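Local structure of acinetobacter secreted protease CpaA (Acinetobacter nosocomialis M2, 6O38) at residues H502-Y507 / S559-N564; F534-Y539 / G553-V558. The protein is a secreted zinc metalloprotease, probably exported by the type II secretion system, captured here bound to its dedicated chaperone CpaB. One frame throughout, in Å; residues are numbered along the deposited sequence.

Contact 1 of 2, residues H502-Y507 / S559-N564. With ZN (zinc ion), chain M.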
loop_
_atom_site.group_PDB
_atom_site.type_symbol
_atom_site.label_atom_id
_atom_site.label_comp_id
_atom_site.label_asym_id
_atom_site.label_seq_id
_atom_site.Cartn_x
_atom_site.Cartn_y
_atom_site.Cartn_z
ATOM N N HIS A 502 18.706 5.461 -8.289
ATOM C CA HIS A 502 19.684 6.249 -9.033
ATOM C C HIS A 502 20.923 5.419 -9.348
ATOM O O HIS A 502 21.407 5.411 -10.485
ATOM C CB HIS A 502 20.063 7.503 -8.244
ATOM C CG HIS A 502 19.061 8.611 -8.347
ATOM N ND1 HIS A 502 18.689 9.168 -9.551
ATOM C CD2 HIS A 502 18.360 9.271 -7.395
ATOM C CE1 HIS A 502 17.799 10.121 -9.337
ATOM N NE2 HIS A 502 17.582 10.203 -8.037
ATOM N N ASN A 503 21.451 4.713 -8.342
ATOM C CA ASN A 503 22.610 3.851 -8.557
ATOM C C ASN A 503 22.348 2.830 -9.657
ATOM O O ASN A 503 23.249 2.498 -10.435
ATOM C CB ASN A 503 22.988 3.145 -7.255
ATOM C CG ASN A 503 23.681 4.066 -6.270
ATOM O OD1 ASN A 503 24.171 5.133 -6.638
ATOM N ND2 ASN A 503 23.729 3.654 -5.008
ATOM N N LEU A 504 21.116 2.325 -9.740
ATOM C CA LEU A 504 20.772 1.334 -10.750
ATOM C C LEU A 504 20.640 1.934 -12.144
ATOM O O LEU A 504 20.582 1.179 -13.120
ATOM C CB LEU A 504 19.471 0.627 -10.364
ATOM C CG LEU A 504 19.570 -0.369 -9.206
ATOM C CD1 LEU A 504 18.190 -0.782 -8.725
ATOM C CD2 LEU A 504 20.373 -1.588 -9.626
ATOM N N GLY A 505 20.588 3.252 -12.259
ATOM C CA GLY A 505 20.529 3.921 -13.536
ATOM C C GLY A 505 19.245 4.673 -13.829
ATOM O O GLY A 505 18.950 4.914 -15.006
ATOM N N LEU A 506 18.482 5.051 -12.809
ATOM C CA LEU A 506 17.174 5.660 -12.993
ATOM C C LEU A 506 17.244 7.167 -12.774
ATOM O O LEU A 506 18.060 7.667 -11.996
ATOM C CB LEU A 506 16.151 5.043 -12.040
ATOM C CG LEU A 506 15.969 3.531 -12.166
ATOM C CD1 LEU A 506 14.898 3.035 -11.209
ATOM C CD2 LEU A 506 15.635 3.150 -13.599
ATOM N N TYR A 507 16.373 7.885 -13.474
ATOM C CA TYR A 507 16.263 9.330 -13.373
ATOM C C TYR A 507 14.883 9.699 -12.843
ATOM O O TYR A 507 13.987 8.858 -12.732
ATOM C CB TYR A 507 16.512 9.997 -14.733
ATOM C CG TYR A 507 17.880 9.726 -15.318
ATOM C CD1 TYR A 507 18.143 8.544 -16.000
ATOM C CD2 TYR A 507 18.908 10.652 -15.193
ATOM C CE1 TYR A 507 19.391 8.291 -16.537
ATOM C CE2 TYR A 507 20.159 10.407 -15.728
ATOM C CZ TYR A 507 20.395 9.226 -16.399
ATOM O OH TYR A 507 21.639 8.979 -16.932
ATOM N N SER A 559 12.776 -2.086 -16.721
ATOM C CA SER A 559 13.573 -2.590 -17.834
ATOM C C SER A 559 15.032 -2.167 -17.721
ATOM O O SER A 559 15.926 -2.919 -18.124
ATOM C CB SER A 559 12.986 -2.114 -19.162
ATOM O OG SER A 559 13.172 -0.719 -19.330
ATOM N N VAL A 560 15.293 -0.979 -17.176
ATOM C CA VAL A 560 16.671 -0.536 -16.992
ATOM C C VAL A 560 17.302 -1.223 -15.786
ATOM O O VAL A 560 18.481 -1.592 -15.817
ATOM C CB VAL A 560 16.719 0.999 -16.870
ATOM C CG1 VAL A 560 18.111 1.464 -16.469
ATOM C CG2 VAL A 560 16.302 1.642 -18.183
ATOM N N ILE A 561 16.531 -1.408 -14.712
ATOM C CA ILE A 561 17.038 -2.113 -13.537
ATOM C C ILE A 561 17.456 -3.531 -13.907
ATOM O O ILE A 561 18.530 -4.003 -13.517
ATOM C CB ILE A 561 15.987 -2.113 -12.412
ATOM C CG1 ILE A 561 15.741 -0.691 -11.904
ATOM C CG2 ILE A 561 16.421 -3.021 -11.274
ATOM C CD1 ILE A 561 14.680 -0.609 -10.827
ATOM N N ASN A 562 16.615 -4.229 -14.674
ATOM C CA ASN A 562 16.901 -5.613 -15.034
ATOM C C ASN A 562 18.103 -5.741 -15.961
ATOM O O ASN A 562 18.660 -6.836 -16.082
ATOM C CB ASN A 562 15.672 -6.253 -15.680
ATOM C CG ASN A 562 14.524 -6.419 -14.703
ATOM O OD1 ASN A 562 14.709 -6.330 -13.490
ATOM N ND2 ASN A 562 13.330 -6.665 -15.229
ATOM N N LEU A 563 18.515 -4.655 -16.617
ATOM C CA LEU A 563 19.712 -4.678 -17.446
ATOM C C LEU A 563 20.985 -4.401 -16.658
ATOM O O LEU A 563 22.078 -4.708 -17.148
ATOM C CB LEU A 563 19.589 -3.661 -18.586
ATOM C CG LEU A 563 18.588 -3.991 -19.695
ATOM C CD1 LEU A 563 18.601 -2.914 -20.768
ATOM C CD2 LEU A 563 18.884 -5.353 -20.300
ATOM N N ASN A 564 20.871 -3.833 -15.457
ATOM C CA ASN A 564 22.027 -3.468 -14.651
ATOM C C ASN A 564 22.145 -4.261 -13.358
ATOM O O ASN A 564 23.188 -4.182 -12.701
ATOM C CB ASN A 564 21.987 -1.969 -14.316
ATOM C CG ASN A 564 22.148 -1.093 -15.540
ATOM O OD1 ASN A 564 22.734 -1.505 -16.541
ATOM N ND2 ASN A 564 21.626 0.126 -15.467
HETATM ZN ZN ZN M . 16.741 11.690 -6.835
#
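Ile-561 of helix 557-569 lies against both Leu-504, the last residue of the zinc-binding helix 496-504, and Leu-506 in the loop just beyond it. At its CB the side chain forks. The short branch, CG2, rests on Leu-504 CD1 at 3.8 Å. The long branch begins with CG1 beside the backbone N (chi1 -66°), and this atom already touches both partners, 3.9 Å from Leu-506 CD1 and slightly farther from Leu-504 CD1. At the tip, Ile-561 CD1 meets Leu-506 CD1 at 3.7 Å, the two side chains crossing at about a right angle, and also comes near Leu-504 CD1. The neighbouring residue, Val-560, and Leu-506 run past each other in opposite senses, with Val-560 CB 4.1 Å from Leu-506 CD2. The segment 502-507 belongs to the metzincin signature HExxHxxGxxH, in which Gly-505 ends the helix: its positive phi (114°) makes a Schellman motif and turns the chain toward the third zinc ligand, His-508. His-502 NE2 binds the zinc ion at 2.1 Å, together with His-498, His-508 and Asp-170 of the CpaB chain. The other ring nitrogen, ND1, donates a weak hydrogen bond of 2.9 Å to Leu-506 O, which links the ring loosely to the loop whose leucine packs on helix 557-569. The polar link across the contact comes from Asn-564: its ND2 donates to Leu-504 O at 2.8 Å, nearly straight (169°), with the acceptor close to the amide plane and the donor tilted from the carbonyl plane.

Contact 2 of 2, residues F534-Y539 / G553-V558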
loop_
_atom_site.group_PDB
_atom_site.type_symbol
_atom_site.label_atom_id
_atom_site.label_comp_id
_atom_site.label_asym_id
_atom_site.label_seq_id
_atom_site.Cartn_x
_atom_site.Cartn_y
_atom_site.Cartn_z
ATOM N N PHE A 534 6.391 0.840 -5.868
ATOM C CA PHE A 534 6.665 0.326 -7.202
ATOM C C PHE A 534 7.770 1.135 -7.862
ATOM O O PHE A 534 7.920 2.334 -7.611
ATOM C CB PHE A 534 5.423 0.363 -8.104
ATOM C CG PHE A 534 4.317 -0.549 -7.663
ATOM C CD1 PHE A 534 4.323 -1.888 -8.019
ATOM C CD2 PHE A 534 3.258 -0.065 -6.913
ATOM C CE1 PHE A 534 3.302 -2.730 -7.620
ATOM C CE2 PHE A 534 2.234 -0.901 -6.512
ATOM C CZ PHE A 534 2.256 -2.235 -6.866
ATOM N N TYR A 535 8.549 0.459 -8.701
ATOM C CA TYR A 535 9.309 1.116 -9.752
ATOM C C TYR A 535 8.464 1.131 -11.020
ATOM O O TYR A 535 7.627 0.251 -11.237
ATOM C CB TYR A 535 10.638 0.404 -10.008
ATOM C CG TYR A 535 11.627 0.490 -8.865
ATOM C CD1 TYR A 535 12.371 1.644 -8.649
ATOM C CD2 TYR A 535 11.824 -0.585 -8.007
ATOM C CE1 TYR A 535 13.277 1.726 -7.610
ATOM C CE2 TYR A 535 12.731 -0.511 -6.963
ATOM C CZ TYR A 535 13.455 0.647 -6.769
ATOM O OH TYR A 535 14.358 0.729 -5.734
ATOM N N SER A 536 8.682 2.140 -11.859
ATOM C CA SER A 536 7.796 2.346 -12.996
ATOM C C SER A 536 7.977 1.246 -14.036
ATOM O O SER A 536 9.090 0.776 -14.283
ATOM C CB SER A 536 8.043 3.716 -13.630
ATOM O OG SER A 536 9.295 3.764 -14.285
ATOM N N SER A 537 6.860 0.837 -14.643
ATOM C CA SER A 537 6.833 -0.201 -15.666
ATOM C C SER A 537 5.478 -0.204 -16.365
ATOM O O SER A 537 4.438 -0.099 -15.702
ATOM C CB SER A 537 7.116 -1.576 -15.061
ATOM O OG SER A 537 6.903 -2.604 -16.014
ATOM N N PRO A 538 5.446 -0.334 -17.695
ATOM C CA PRO A 538 4.160 -0.417 -18.402
ATOM C C PRO A 538 3.419 -1.724 -18.182
ATOM O O PRO A 538 2.348 -1.917 -18.766
ATOM C CB PRO A 538 4.563 -0.254 -19.875
ATOM C CG PRO A 538 5.963 -0.753 -19.932
ATOM C CD PRO A 538 6.593 -0.386 -18.616
ATOM N N TYR A 539 3.957 -2.637 -17.377
ATOM C CA TYR A 539 3.286 -3.888 -17.053
ATOM C C TYR A 539 2.796 -3.911 -15.612
ATOM O O TYR A 539 2.339 -4.956 -15.135
ATOM C CB TYR A 539 4.222 -5.064 -17.329
ATOM C CG TYR A 539 4.883 -4.973 -18.685
ATOM C CD1 TYR A 539 4.130 -5.038 -19.851
ATOM C CD2 TYR A 539 6.257 -4.805 -18.802
ATOM C CE1 TYR A 539 4.727 -4.947 -21.094
ATOM C CE2 TYR A 539 6.864 -4.714 -20.042
ATOM C CZ TYR A 539 6.094 -4.785 -21.184
ATOM O OH TYR A 539 6.692 -4.694 -22.421
ATOM N N GLY A 553 8.388 1.997 -23.934
ATOM C CA GLY A 553 9.444 2.689 -24.641
ATOM C C GLY A 553 9.765 4.090 -24.165
ATOM O O GLY A 553 10.728 4.687 -24.667
ATOM N N LYS A 554 9.006 4.642 -23.227
ATOM C CA LYS A 554 9.299 5.979 -22.720
ATOM C C LYS A 554 9.533 6.027 -21.219
ATOM O O LYS A 554 10.478 6.680 -20.771
ATOM C CB LYS A 554 8.186 6.958 -23.118
ATOM C CG LYS A 554 8.183 7.248 -24.614
ATOM C CD LYS A 554 7.384 8.488 -24.972
ATOM C CE LYS A 554 7.600 8.856 -26.435
ATOM N NZ LYS A 554 6.650 9.897 -26.913
ATOM N N ILE A 555 8.700 5.362 -20.421
ATOM C CA ILE A 555 8.828 5.367 -18.965
ATOM C C ILE A 555 8.804 3.911 -18.517
ATOM O O ILE A 555 7.730 3.320 -18.353
ATOM C CB ILE A 555 7.722 6.176 -18.278
ATOM C CG1 ILE A 555 7.702 7.614 -18.803
ATOM C CG2 ILE A 555 7.915 6.168 -16.769
ATOM C CD1 ILE A 555 6.519 8.425 -18.316
ATOM N N ASP A 556 9.988 3.326 -18.318
ATOM C CA ASP A 556 10.104 1.925 -17.900
ATOM C C ASP A 556 11.371 1.802 -17.049
ATOM O O ASP A 556 12.465 1.580 -17.571
ATOM C CB ASP A 556 10.139 0.996 -19.106
ATOM C CG ASP A 556 9.956 -0.461 -18.730
ATOM O OD1 ASP A 556 9.908 -0.773 -17.520
ATOM O OD2 ASP A 556 9.853 -1.300 -19.650
ATOM N N ALA A 557 11.203 1.936 -15.731
ATOM C CA ALA A 557 12.346 1.821 -14.831
ATOM C C ALA A 557 12.777 0.369 -14.661
ATOM O O ALA A 557 13.975 0.082 -14.554
ATOM C CB ALA A 557 12.015 2.443 -13.475
ATOM N N VAL A 558 11.815 -0.556 -14.622
ATOM C CA VAL A 558 12.131 -1.959 -14.366
ATOM C C VAL A 558 13.001 -2.529 -15.481
ATOM O O VAL A 558 13.887 -3.357 -15.235
ATOM C CB VAL A 558 10.834 -2.769 -14.183
ATOM C CG1 VAL A 558 11.140 -4.249 -14.012
ATOM C CG2 VAL A 558 10.049 -2.245 -12.987
#
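The N-terminus of helix 557-569 is held by Ser-536, whose backbone O and side-chain OG both face the first peptide N-H groups of the helix. Ser-536 O accepts from Val-558 N at 3.1 Å, the N lying nearly on the line of the carbonyl bond, and from Ala-557 N in a weaker, bent bond. Ala-557 N is also shared with Ser-536 OG at 3.0 Å; a chi1 of 70° sets this hydroxyl between the backbone N and the carbonyl carbon, on the same peptide N as the carbonyl O. The OG has a second partner in Ser-516 O, and Ile-555 CG2 lies beside it at 3.7 Å. Asp-556 is the N-cap residue: its OD1 caps a backbone N farther into the first turn, while the Pro-538 ring crosses its carboxylate at about a right angle, CD standing 3.4 Å from Asp-556 CG. Between these polar groups Val-558 CG2 reaches Ser-537 CB at 3.7 Å and Tyr-535 CB at 4.0 Å. Ser-537 OG accepts from Tyr-539 N, two residues on, at 3.2 Å, an ST turn within the loop 534-539. Peptide N-H groups that a helix cannot pair internally at its start thus find acceptors in the loop and in the cap, and the helix end would be expected to favour the negative charge of buried Asp-556.

The two contacts lie in the metalloprotease part of the chain, their centres 11 Å apart, and share helix 557-569: contact 2 secures its beginning, contact 1 its next turns. Along the chain the order is 502-507, 534-539, 553-558, 559-564, so contact 2 is nested inside the loop that contact 1 closes. They meet at Tyr-535, whose ring packs against Ile-561 CD1 and Leu-506 CD1 and whose hydroxyl bonds to Arg-497 O, next to the zinc ligand His-498, and where Leu-506 packs on Ala-557. The loop 534-539 and helix 557-569 thus both contact helix 496-504, which carries the zinc ligands His-498 and His-502.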